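PDB 2GX8: NIF3-related protein from Bacillus cereus, which is of unknown function but binds a pair of zinc ions in a site characteristic of the NIF3 family and carries an additional domain thought to be regulatory. Local coordinates for residues N129-K134 / L267-I272; G135-L140 / N358-M363; V152-Y157 / N318-Q323; A311-D316 / D330-G335. All coordinates share one frame; numbering follows the deposited sequence.

Contact 1: N129-K134 / L267-I272. With ZN (zinc ion), chain M.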
loop_
_atom_site.group_PDB
_atom_site.type_symbol
_atom_site.label_atom_id
_atom_site.label_comp_id
_atom_site.label_asym_id
_atom_site.label_seq_id
_atom_site.Cartn_x
_atom_site.Cartn_y
_atom_site.Cartn_z
ATOM N N ASN C 129 20.191 -19.182 -0.885
ATOM C CA ASN C 129 21.467 -19.345 -0.180
ATOM C C ASN C 129 22.476 -20.268 -0.933
ATOM O O ASN C 129 23.677 -20.129 -0.764
ATOM C CB ASN C 129 21.268 -19.749 1.303
ATOM C CG ASN C 129 20.416 -21.027 1.487
ATOM O OD1 ASN C 129 20.762 -21.895 2.286
ATOM N ND2 ASN C 129 19.308 -21.136 0.755
ATOM N N VAL C 130 21.977 -21.184 -1.766
ATOM C CA VAL C 130 22.822 -22.094 -2.562
ATOM C C VAL C 130 23.224 -21.413 -3.905
ATOM O O VAL C 130 24.211 -21.779 -4.542
ATOM C CB VAL C 130 22.138 -23.494 -2.743
ATOM C CG1 VAL C 130 22.934 -24.421 -3.653
ATOM C CG2 VAL C 130 21.949 -24.159 -1.389
ATOM N N ASP C 131 22.462 -20.393 -4.298
ATOM C CA ASP C 131 22.732 -19.609 -5.495
ATOM C C ASP C 131 23.864 -18.622 -5.237
ATOM O O ASP C 131 24.734 -18.409 -6.085
ATOM C CB ASP C 131 21.483 -18.805 -5.862
ATOM C CG ASP C 131 20.380 -19.661 -6.428
ATOM O OD1 ASP C 131 20.541 -20.108 -7.582
ATOM O OD2 ASP C 131 19.330 -19.841 -5.762
ATOM N N VAL C 132 23.813 -18.033 -4.039
ATOM C CA VAL C 132 24.735 -16.994 -3.559
ATOM C C VAL C 132 26.074 -17.513 -3.033
ATOM O O VAL C 132 27.113 -16.923 -3.288
ATOM C CB VAL C 132 24.049 -16.184 -2.408
ATOM C CG1 VAL C 132 24.973 -15.102 -1.858
ATOM C CG2 VAL C 132 22.728 -15.572 -2.867
ATOM N N ALA C 133 26.046 -18.620 -2.297
ATOM C CA ALA C 133 27.254 -19.144 -1.648
ATOM C C ALA C 133 28.359 -19.667 -2.561
ATOM O O ALA C 133 28.069 -20.236 -3.617
ATOM C CB ALA C 133 26.882 -20.218 -0.634
ATOM N N LYS C 134 29.614 -19.473 -2.129
ATOM C CA LYS C 134 30.792 -20.001 -2.818
ATOM C C LYS C 134 30.669 -21.527 -2.865
ATOM O O LYS C 134 30.291 -22.161 -1.863
ATOM C CB LYS C 134 32.073 -19.609 -2.068
ATOM C CG LYS C 134 33.360 -20.205 -2.650
ATOM C CD LYS C 134 34.538 -20.089 -1.678
ATOM C CE LYS C 134 35.793 -20.811 -2.215
ATOM N NZ LYS C 134 37.021 -20.680 -1.327
ATOM N N LEU C 267 29.317 -11.304 -2.045
ATOM C CA LEU C 267 28.632 -12.516 -2.476
ATOM C C LEU C 267 27.382 -12.066 -3.248
ATOM O O LEU C 267 26.865 -10.960 -3.027
ATOM C CB LEU C 267 28.259 -13.408 -1.282
ATOM C CG LEU C 267 29.393 -14.098 -0.488
ATOM C CD1 LEU C 267 28.928 -14.554 0.866
ATOM C CD2 LEU C 267 30.022 -15.258 -1.247
ATOM N N GLY C 268 26.921 -12.909 -4.170
ATOM C CA GLY C 268 25.767 -12.582 -4.978
ATOM C C GLY C 268 25.338 -13.630 -5.977
ATOM O O GLY C 268 25.735 -14.777 -5.916
ATOM N N LEU C 269 24.516 -13.220 -6.919
ATOM C CA LEU C 269 23.983 -14.141 -7.893
ATOM C C LEU C 269 24.825 -14.204 -9.146
ATOM O O LEU C 269 25.248 -13.177 -9.636
ATOM C CB LEU C 269 22.571 -13.712 -8.272
ATOM C CG LEU C 269 21.530 -13.835 -7.171
ATOM C CD1 LEU C 269 20.269 -13.167 -7.653
ATOM C CD2 LEU C 269 21.309 -15.314 -6.808
ATOM N N GLY C 270 25.044 -15.409 -9.660
ATOM C CA GLY C 270 25.800 -15.625 -10.899
ATOM C C GLY C 270 27.270 -15.295 -10.874
ATOM O O GLY C 270 27.731 -14.568 -9.985
ATOM N N LYS C 271 27.998 -15.822 -11.870
ATOM C CA LYS C 271 29.452 -15.595 -12.053
ATOM C C LYS C 271 29.766 -14.993 -13.425
ATOM O O LYS C 271 29.045 -15.204 -14.387
ATOM C CB LYS C 271 30.250 -16.908 -11.904
ATOM C CG LYS C 271 30.209 -17.509 -10.492
ATOM C CD LYS C 271 30.982 -16.643 -9.527
ATOM C CE LYS C 271 30.783 -17.091 -8.084
ATOM N NZ LYS C 271 31.700 -16.389 -7.127
ATOM N N ILE C 272 30.822 -14.201 -13.515
ATOM C CA ILE C 272 31.236 -13.690 -14.801
ATOM C C ILE C 272 32.718 -13.970 -14.884
ATOM O O ILE C 272 33.439 -13.684 -13.938
ATOM C CB ILE C 272 30.824 -12.200 -15.066
ATOM C CG1 ILE C 272 31.101 -11.829 -16.543
ATOM C CG2 ILE C 272 31.451 -11.221 -14.067
ATOM C CD1 ILE C 272 30.586 -10.463 -16.957
HETATM ZN ZN ZN M . 18.724 -21.423 -7.986
HETATM O O HOH W 1 28.603 -15.391 -4.505
#

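Contact 2: G135-L140 / N358-M363. With ZN (zinc ion), chain M; ZN (zinc ion), chain L.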
loop_
_atom_site.group_PDB
_atom_site.type_symbol
_atom_site.label_atom_id
_atom_site.label_comp_id
_atom_site.label_asym_id
_atom_site.label_seq_id
_atom_site.Cartn_x
_atom_site.Cartn_y
_atom_site.Cartn_z
ATOM N N GLY C 135 30.958 -22.110 -4.030
ATOM C CA GLY C 135 30.834 -23.556 -4.241
ATOM C C GLY C 135 29.408 -23.944 -4.637
ATOM O O GLY C 135 29.115 -25.117 -4.878
ATOM N N GLY C 136 28.518 -22.958 -4.704
ATOM C CA GLY C 136 27.125 -23.197 -5.047
ATOM C C GLY C 136 26.830 -23.324 -6.537
ATOM O O GLY C 136 27.743 -23.457 -7.362
ATOM N N VAL C 137 25.536 -23.259 -6.862
ATOM C CA VAL C 137 25.010 -23.415 -8.215
ATOM C C VAL C 137 25.826 -22.714 -9.298
ATOM O O VAL C 137 26.203 -23.332 -10.298
ATOM C CB VAL C 137 23.522 -22.936 -8.299
ATOM C CG1 VAL C 137 23.031 -22.928 -9.732
ATOM C CG2 VAL C 137 22.636 -23.811 -7.472
ATOM N N ASN C 138 26.110 -21.438 -9.065
ATOM C CA ASN C 138 26.782 -20.603 -10.049
ATOM C C ASN C 138 28.273 -20.873 -10.215
ATOM O O ASN C 138 28.801 -20.660 -11.298
ATOM C CB ASN C 138 26.434 -19.135 -9.814
ATOM C CG ASN C 138 24.968 -18.847 -10.099
ATOM O OD1 ASN C 138 24.463 -19.136 -11.191
ATOM N ND2 ASN C 138 24.269 -18.289 -9.118
ATOM N N ASP C 139 28.940 -21.339 -9.158
ATOM C CA ASP C 139 30.345 -21.753 -9.241
ATOM C C ASP C 139 30.412 -23.055 -9.983
ATOM O O ASP C 139 31.246 -23.223 -10.891
ATOM C CB ASP C 139 30.954 -21.925 -7.866
ATOM C CG ASP C 139 31.328 -20.603 -7.240
ATOM O OD1 ASP C 139 31.831 -19.738 -7.995
ATOM O OD2 ASP C 139 31.144 -20.430 -6.006
ATOM N N LEU C 140 29.514 -23.965 -9.598
ATOM C CA LEU C 140 29.365 -25.272 -10.250
ATOM C C LEU C 140 29.104 -25.129 -11.747
ATOM O O LEU C 140 29.611 -25.918 -12.536
ATOM C CB LEU C 140 28.248 -26.095 -9.588
ATOM C CG LEU C 140 28.554 -26.580 -8.167
ATOM C CD1 LEU C 140 27.297 -26.966 -7.399
ATOM C CD2 LEU C 140 29.569 -27.732 -8.194
ATOM N N ASN C 358 16.609 -25.850 -15.646
ATOM C CA ASN C 358 17.000 -27.144 -15.133
ATOM C C ASN C 358 18.492 -27.420 -15.124
ATOM O O ASN C 358 18.886 -28.428 -14.576
ATOM C CB ASN C 358 16.266 -28.252 -15.879
ATOM C CG ASN C 358 16.430 -29.610 -15.235
ATOM O OD1 ASN C 358 15.804 -29.909 -14.211
ATOM N ND2 ASN C 358 17.246 -30.457 -15.850
ATOM N N VAL C 359 19.323 -26.550 -15.701
ATOM C CA VAL C 359 20.764 -26.784 -15.656
ATOM C C VAL C 359 21.319 -26.622 -14.233
ATOM O O VAL C 359 22.468 -26.945 -13.972
ATOM C CB VAL C 359 21.572 -25.927 -16.684
ATOM C CG1 VAL C 359 21.025 -26.140 -18.079
ATOM C CG2 VAL C 359 21.555 -24.454 -16.330
ATOM N N GLU C 360 20.501 -26.098 -13.324
ATOM C CA GLU C 360 20.862 -25.987 -11.909
ATOM C C GLU C 360 20.943 -27.343 -11.237
ATOM O O GLU C 360 21.297 -27.449 -10.086
ATOM C CB GLU C 360 19.816 -25.209 -11.150
ATOM C CG GLU C 360 19.863 -23.768 -11.429
ATOM C CD GLU C 360 18.914 -23.029 -10.509
ATOM O OE1 GLU C 360 17.785 -23.521 -10.286
ATOM O OE2 GLU C 360 19.311 -21.967 -9.991
ATOM N N LYS C 361 20.571 -28.379 -11.968
ATOM C CA LYS C 361 20.632 -29.739 -11.492
ATOM C C LYS C 361 22.065 -30.118 -11.062
ATOM O O LYS C 361 22.253 -31.103 -10.354
ATOM C CB LYS C 361 20.137 -30.654 -12.615
ATOM C CG LYS C 361 21.064 -30.655 -13.827
ATOM C CD LYS C 361 20.587 -31.622 -14.862
ATOM C CE LYS C 361 21.546 -31.725 -16.051
ATOM N NZ LYS C 361 21.317 -30.719 -17.086
ATOM N N VAL C 362 23.071 -29.331 -11.477
ATOM C CA VAL C 362 24.500 -29.610 -11.146
ATOM C C VAL C 362 24.723 -29.517 -9.660
ATOM O O VAL C 362 25.690 -29.999 -9.109
ATOM C CB VAL C 362 25.438 -28.600 -11.800
ATOM C CG1 VAL C 362 25.522 -28.859 -13.274
ATOM C CG2 VAL C 362 24.973 -27.161 -11.495
ATOM N N MET C 363 23.778 -28.865 -9.026
ATOM C CA MET C 363 23.800 -28.632 -7.615
ATOM C C MET C 363 23.576 -29.902 -6.789
ATOM O O MET C 363 23.984 -29.966 -5.645
ATOM C CB MET C 363 22.820 -27.476 -7.351
ATOM C CG MET C 363 22.051 -27.493 -6.117
ATOM S SD MET C 363 20.629 -28.593 -6.229
ATOM C CE MET C 363 20.590 -28.883 -4.438
HETATM ZN ZN ZN M . 18.724 -21.423 -7.986
HETATM ZN ZN ZN L . 15.864 -22.098 -9.544
#

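Contact 3: V152-Y157 / N318-Q323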
loop_
_atom_site.group_PDB
_atom_site.type_symbol
_atom_site.label_atom_id
_atom_site.label_comp_id
_atom_site.label_asym_id
_atom_site.label_seq_id
_atom_site.Cartn_x
_atom_site.Cartn_y
_atom_site.Cartn_z
ATOM N N VAL C 152 31.691 -12.337 -8.827
ATOM C CA VAL C 152 30.253 -12.366 -8.612
ATOM C C VAL C 152 29.610 -11.507 -9.713
ATOM O O VAL C 152 30.156 -10.456 -10.104
ATOM C CB VAL C 152 29.853 -11.842 -7.184
ATOM C CG1 VAL C 152 28.369 -11.598 -7.089
ATOM C CG2 VAL C 152 30.282 -12.826 -6.085
ATOM N N LEU C 153 28.481 -11.958 -10.251
ATOM C CA LEU C 153 27.851 -11.195 -11.318
ATOM C C LEU C 153 27.018 -10.043 -10.738
ATOM O O LEU C 153 27.202 -8.885 -11.129
ATOM C CB LEU C 153 26.979 -12.101 -12.206
ATOM C CG LEU C 153 26.090 -11.397 -13.236
ATOM C CD1 LEU C 153 26.970 -10.798 -14.341
ATOM C CD2 LEU C 153 25.103 -12.377 -13.797
ATOM N N ALA C 154 26.089 -10.374 -9.837
ATOM C CA ALA C 154 25.217 -9.383 -9.227
ATOM C C ALA C 154 25.343 -9.530 -7.722
ATOM O O ALA C 154 24.828 -10.535 -7.166
ATOM C CB ALA C 154 23.756 -9.605 -9.640
ATOM N N PRO C 155 26.031 -8.574 -7.076
ATOM C CA PRO C 155 26.258 -8.537 -5.644
ATOM C C PRO C 155 24.922 -8.416 -4.901
ATOM O O PRO C 155 24.109 -7.487 -5.225
ATOM C CB PRO C 155 27.075 -7.248 -5.469
ATOM C CG PRO C 155 27.709 -7.027 -6.810
ATOM C CD PRO C 155 26.650 -7.422 -7.756
ATOM N N THR C 156 24.773 -9.317 -3.843
ATOM C CA THR C 156 23.528 -9.262 -3.079
ATOM C C THR C 156 23.845 -9.231 -1.608
ATOM O O THR C 156 23.019 -8.828 -0.788
ATOM C CB THR C 156 22.595 -10.481 -3.333
ATOM O OG1 THR C 156 23.238 -11.695 -2.919
ATOM C CG2 THR C 156 22.173 -10.574 -4.799
ATOM N N TYR C 157 25.059 -9.647 -1.270
ATOM C CA TYR C 157 25.455 -9.709 0.120
ATOM C C TYR C 157 26.945 -9.413 0.338
ATOM O O TYR C 157 27.797 -9.898 -0.398
ATOM C CB TYR C 157 25.077 -11.090 0.689
ATOM C CG TYR C 157 25.389 -11.261 2.155
ATOM C CD1 TYR C 157 24.495 -10.820 3.133
ATOM C CD2 TYR C 157 26.588 -11.851 2.567
ATOM C CE1 TYR C 157 24.793 -10.965 4.483
ATOM C CE2 TYR C 157 26.893 -11.999 3.916
ATOM C CZ TYR C 157 25.991 -11.560 4.862
ATOM O OH TYR C 157 26.301 -11.702 6.196
ATOM N N ASN C 318 16.477 -13.210 -15.823
ATOM C CA ASN C 318 15.917 -12.121 -16.597
ATOM C C ASN C 318 16.248 -10.743 -16.032
ATOM O O ASN C 318 16.446 -9.784 -16.768
ATOM C CB ASN C 318 14.411 -12.249 -16.536
ATOM C CG ASN C 318 13.881 -13.325 -17.453
ATOM O OD1 ASN C 318 14.001 -13.227 -18.672
ATOM N ND2 ASN C 318 13.234 -14.331 -16.876
ATOM N N LYS C 319 16.298 -10.649 -14.710
ATOM C CA LYS C 319 16.553 -9.381 -14.042
ATOM C C LYS C 319 17.999 -8.858 -14.077
ATOM O O LYS C 319 18.241 -7.709 -13.711
ATOM C CB LYS C 319 16.031 -9.442 -12.595
ATOM C CG LYS C 319 14.515 -9.443 -12.514
ATOM C CD LYS C 319 14.027 -9.055 -11.110
ATOM C CE LYS C 319 12.518 -8.714 -11.128
ATOM N NZ LYS C 319 12.027 -8.126 -9.804
ATOM N N TYR C 320 18.937 -9.676 -14.551
ATOM C CA TYR C 320 20.353 -9.299 -14.536
ATOM C C TYR C 320 21.013 -9.084 -15.867
ATOM O O TYR C 320 22.233 -9.123 -15.963
ATOM C CB TYR C 320 21.125 -10.289 -13.702
ATOM C CG TYR C 320 20.505 -10.349 -12.332
ATOM C CD1 TYR C 320 19.684 -11.396 -11.974
ATOM C CD2 TYR C 320 20.669 -9.298 -11.438
ATOM C CE1 TYR C 320 19.057 -11.426 -10.694
ATOM C CE2 TYR C 320 20.068 -9.303 -10.184
ATOM C CZ TYR C 320 19.262 -10.371 -9.815
ATOM O OH TYR C 320 18.657 -10.374 -8.557
ATOM N N ILE C 321 20.227 -8.821 -16.898
ATOM C CA ILE C 321 20.812 -8.556 -18.192
ATOM C C ILE C 321 21.617 -7.238 -18.216
ATOM O O ILE C 321 22.599 -7.145 -18.952
ATOM C CB ILE C 321 19.763 -8.627 -19.346
ATOM C CG1 ILE C 321 18.762 -7.489 -19.244
ATOM C CG2 ILE C 321 19.041 -9.988 -19.322
ATOM C CD1 ILE C 321 17.946 -7.264 -20.494
ATOM N N ASN C 322 21.223 -6.239 -17.425
ATOM C CA ASN C 322 21.914 -4.959 -17.423
ATOM C C ASN C 322 23.236 -5.064 -16.732
ATOM O O ASN C 322 24.221 -4.467 -17.172
ATOM C CB ASN C 322 21.056 -3.852 -16.816
ATOM C CG ASN C 322 20.011 -3.356 -17.788
ATOM O OD1 ASN C 322 18.890 -3.848 -17.798
ATOM N ND2 ASN C 322 20.406 -2.450 -18.685
ATOM N N GLN C 323 23.247 -5.857 -15.671
ATOM C CA GLN C 323 24.449 -6.124 -14.907
ATOM C C GLN C 323 25.439 -6.869 -15.777
ATOM O O GLN C 323 26.577 -6.457 -15.928
ATOM C CB GLN C 323 24.083 -6.906 -13.633
ATOM C CG GLN C 323 25.188 -7.016 -12.586
ATOM C CD GLN C 323 25.719 -5.671 -11.980
ATOM O OE1 GLN C 323 25.241 -4.566 -12.282
ATOM N NE2 GLN C 323 26.731 -5.790 -11.127
#

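Contact 4: A311-D316 / D330-G335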
loop_
_atom_site.group_PDB
_atom_site.type_symbol
_atom_site.label_atom_id
_atom_site.label_comp_id
_atom_site.label_asym_id
_atom_site.label_seq_id
_atom_site.Cartn_x
_atom_site.Cartn_y
_atom_site.Cartn_z
ATOM N N ALA C 311 28.834 -14.541 -18.813
ATOM C CA ALA C 311 28.122 -14.396 -17.545
ATOM C C ALA C 311 27.193 -15.603 -17.415
ATOM O O ALA C 311 26.607 -16.040 -18.391
ATOM C CB ALA C 311 27.316 -13.080 -17.522
ATOM N N VAL C 312 27.100 -16.192 -16.239
ATOM C CA VAL C 312 26.115 -17.290 -16.036
ATOM C C VAL C 312 25.345 -17.109 -14.751
ATOM O O VAL C 312 25.897 -16.670 -13.769
ATOM C CB VAL C 312 26.742 -18.722 -16.120
ATOM C CG1 VAL C 312 28.012 -18.829 -15.290
ATOM C CG2 VAL C 312 25.717 -19.789 -15.733
ATOM N N LEU C 313 24.060 -17.410 -14.767
ATOM C CA LEU C 313 23.271 -17.317 -13.565
ATOM C C LEU C 313 22.226 -18.435 -13.664
ATOM O O LEU C 313 21.304 -18.363 -14.482
ATOM C CB LEU C 313 22.647 -15.926 -13.458
ATOM C CG LEU C 313 21.961 -15.534 -12.144
ATOM C CD1 LEU C 313 21.835 -14.045 -12.100
ATOM C CD2 LEU C 313 20.615 -16.154 -11.965
ATOM N N GLY C 314 22.364 -19.480 -12.856
ATOM C CA GLY C 314 21.430 -20.602 -12.963
ATOM C C GLY C 314 20.058 -20.156 -12.523
ATOM O O GLY C 314 19.965 -19.348 -11.611
ATOM N N GLY C 315 18.994 -20.655 -13.151
ATOM C CA GLY C 315 17.641 -20.266 -12.720
ATOM C C GLY C 315 17.116 -19.104 -13.548
ATOM O O GLY C 315 17.593 -18.894 -14.666
ATOM N N ASP C 316 16.147 -18.357 -13.004
ATOM C CA ASP C 316 15.576 -17.167 -13.651
ATOM C C ASP C 316 16.506 -15.942 -13.494
ATOM O O ASP C 316 16.562 -15.307 -12.424
ATOM C CB ASP C 316 14.172 -16.853 -13.092
ATOM C CG ASP C 316 13.507 -15.622 -13.769
ATOM O OD1 ASP C 316 12.353 -15.249 -13.405
ATOM O OD2 ASP C 316 14.124 -15.020 -14.669
ATOM N N ASP C 330 29.920 -10.845 -23.118
ATOM C CA ASP C 330 29.731 -10.953 -24.560
ATOM C C ASP C 330 28.491 -11.803 -24.772
ATOM O O ASP C 330 27.797 -11.655 -25.788
ATOM C CB ASP C 330 30.924 -11.657 -25.212
ATOM C CG ASP C 330 32.154 -10.781 -25.290
ATOM O OD1 ASP C 330 32.023 -9.585 -25.650
ATOM O OD2 ASP C 330 33.267 -11.298 -25.025
ATOM N N VAL C 331 28.234 -12.686 -23.803
ATOM C CA VAL C 331 27.131 -13.621 -23.831
ATOM C C VAL C 331 26.662 -13.887 -22.397
ATOM O O VAL C 331 27.459 -13.876 -21.469
ATOM C CB VAL C 331 27.550 -14.964 -24.483
ATOM C CG1 VAL C 331 28.604 -15.621 -23.677
ATOM C CG2 VAL C 331 26.356 -15.919 -24.631
ATOM N N TYR C 332 25.380 -14.157 -22.226
ATOM C CA TYR C 332 24.818 -14.424 -20.901
ATOM C C TYR C 332 24.068 -15.762 -20.899
ATOM O O TYR C 332 23.147 -15.949 -21.660
ATOM C CB TYR C 332 23.933 -13.235 -20.492
ATOM C CG TYR C 332 23.227 -13.290 -19.125
ATOM C CD1 TYR C 332 21.959 -12.732 -18.974
ATOM C CD2 TYR C 332 23.823 -13.887 -17.994
ATOM C CE1 TYR C 332 21.290 -12.743 -17.730
ATOM C CE2 TYR C 332 23.133 -13.917 -16.713
ATOM C CZ TYR C 332 21.872 -13.343 -16.615
ATOM O OH TYR C 332 21.149 -13.325 -15.412
ATOM N N VAL C 333 24.464 -16.684 -20.029
ATOM C CA VAL C 333 23.844 -18.000 -19.947
ATOM C C VAL C 333 22.919 -18.071 -18.750
ATOM O O VAL C 333 23.397 -18.154 -17.633
ATOM C CB VAL C 333 24.902 -19.109 -19.747
ATOM C CG1 VAL C 333 24.232 -20.465 -19.622
ATOM C CG2 VAL C 333 25.884 -19.108 -20.872
ATOM N N THR C 334 21.605 -18.093 -18.986
ATOM C CA THR C 334 20.615 -18.122 -17.905
ATOM C C THR C 334 19.306 -18.771 -18.370
ATOM O O THR C 334 19.085 -18.906 -19.572
ATOM C CB THR C 334 20.361 -16.675 -17.401
ATOM O OG1 THR C 334 19.618 -16.679 -16.167
ATOM C CG2 THR C 334 19.676 -15.828 -18.477
ATOM N N GLY C 335 18.427 -19.153 -17.442
ATOM C CA GLY C 335 17.162 -19.774 -17.806
ATOM C C GLY C 335 15.972 -18.835 -17.834
ATOM O O GLY C 335 16.055 -17.670 -17.435
#

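Contact 1: N129-K134 / L267-I272
D131 and V132, at the end of the helix 128-132 that gives the dizinc site one of its ligands, rest against L267-L269, where the chain turns a corner at L269 between strands 262-268 and 270-280. V132 carries most of the packing. Its CG1, anti to the backbone N (chi1 179°), meets L267 CB at 3.7 Å, and the two side chains cross at about a right angle. CG2 branches the other way and approaches L269 CD2 at 4.2 Å. The backbone of G268 comes close to V132, whose CA points its hydrogen almost straight at G268 O, a CA-H...O contact of 3.4 Å with 166° at the hydrogen. A water accepts a bond from G268 N at 3.0 Å. D131 turns the methylene side of its short chain to L269, its CB 3.6 Å from L269 CD2, while OD1 binds zinc at 2.3 Å and OD2 lies farther from the same ion, at 2.8 Å. H92 and E360 complete this zinc's protein ligands. The aspartate thus has an apolar second shell behind its CB, and N138, which donates to D131 O, is a polar partner on its backbone: leucine packing and a backbone bond together probably help to place the metal-binding carboxylate.

Contact 2: G135-L140 / N358-M363
E360 leaves its backbone beside V137, the first residue of helix 137-145, and keeps that valine next to it for most of its length. Its CB lies 4.2 Å from V137 CG1, and its CG comes closer, 3.7 Å from the same methyl. From there the chain runs extended (chi2 -173°) and carries CD up to the two metals. The carboxylate bridges them: OE2 binds one zinc at 2.2 Å, shared with H92 and D131, and OE1 binds the other at 2.5 Å, shared with H93 and H357. The second branch of V137 turns to helix 362-377, where CG2 touches M363 CB at 3.7 Å. One helical turn further on, L140 repeats the apolar theme. Its CB meets V362 CG2 at 3.9 Å, while CD1 packs over the backbone of V362 and M363, 3.8 Å from V362 O. L141, the next residue of helix 137-145, also touches V362 and V359. The contact is therefore made by apolar side-chain atoms up to the glutamate's tip, where each oxygen is given to a different zinc; the two metal bonds fix the rotation of the carboxylate, and V137 packs against the stem that bears it.

Contact 3: V152-Y157 / N318-Q323
Strand 150-168 turns a corner at L153 and A154, and there it faces Y320 and Q323 at the start of helix 321-326, with A154 CA 6.6 Å from Q323 CA. Q323 makes the polar link by a bend in its side chain. CG stands anti to the backbone N (chi1 -168°), and the turn at chi2 (61°) brings the amide round, so that CG and NE2 both lie at L153 O. NE2 donates to that oxygen at 3.1 Å, with 153° at the hydrogen; the donor lies in the carbonyl plane and the acceptor in the plane of the glutamine amide. K327 NZ is a second donor to L153 O, so this carbonyl at the corner is gripped twice. The same NE2 lies 3.7 Å from P155 CD. A154 sets its methyl obliquely against the ring of Y320, CB being 3.6 Å from CD2, while K319 CB sits over the rim of one ring face. Around this patch the strands close in: L153 packs on A311, L313 and Y332, Y320 leans on L269 and L313, and I321 turns its side chain to helix 339-348.

Contact 4: A311-D316 / D330-G335
Y332 and L313 both hold CG anti to their backbone N (chi1 180° and -170°), which lays the two side chains next to each other, pointing the same way from neighbouring strands. The leucine lies along the ring edge, CB 3.9 Å from Y332 CE2, and its CD1 reaches the hydroxyl, 3.5 Å from Y332 OH, which in turn bonds to G317 O. A311 O and C lie at the ring edge, and A311 CB is 3.6 Å from Y332 CD2, while T334 CG2 covers the rim of one ring face. On the other side of the sheet V312 and V333 pack next to each other. These are the paired parallel strands 306-313 and 331-335 of a beta-alpha-beta unit, joined through helix 321-326. A311 is gripped from both ends: its N donates to V331 O at 3.1 Å, nearly straight, and its O accepts from V333 N at 2.8 Å. L313 N follows, at 3.0 Å from V333 O. The T334 hydroxyl donates to L313 O at 2.9 Å in the carbonyl plane. G315, whose backbone angles by themselves call for glycine, turns its O to G335 N at 2.9 Å in a bent bond. D316 bonds through OD2 to N318 and through OD1 to Y338 of the second subunit.

How the contacts relate
Contacts 1, 2 and 4 are buried, whereas contact 3 is partly open at P155 and nearer the surface. Contacts 1 and 2 share the zinc bound by both D131 and E360; both pack apolar groups behind a metal ligand, one against a strand corner and the other between two helices. N138 connects them to contact 4, bonding to D131 O and G314 N. Contact 3 packs the start of a beta-alpha-beta unit's helix against strand 150-168; contact 4 pairs the unit's strands. Backbone bonds dominate contact 4, whereas contact 3 has a single cross-segment hydrogen bond, from a side-chain amide, beside apolar packing. Strand 270-280 pairs with strand 306-313, K271 O with V312 N, linking contact 1 to contact 4.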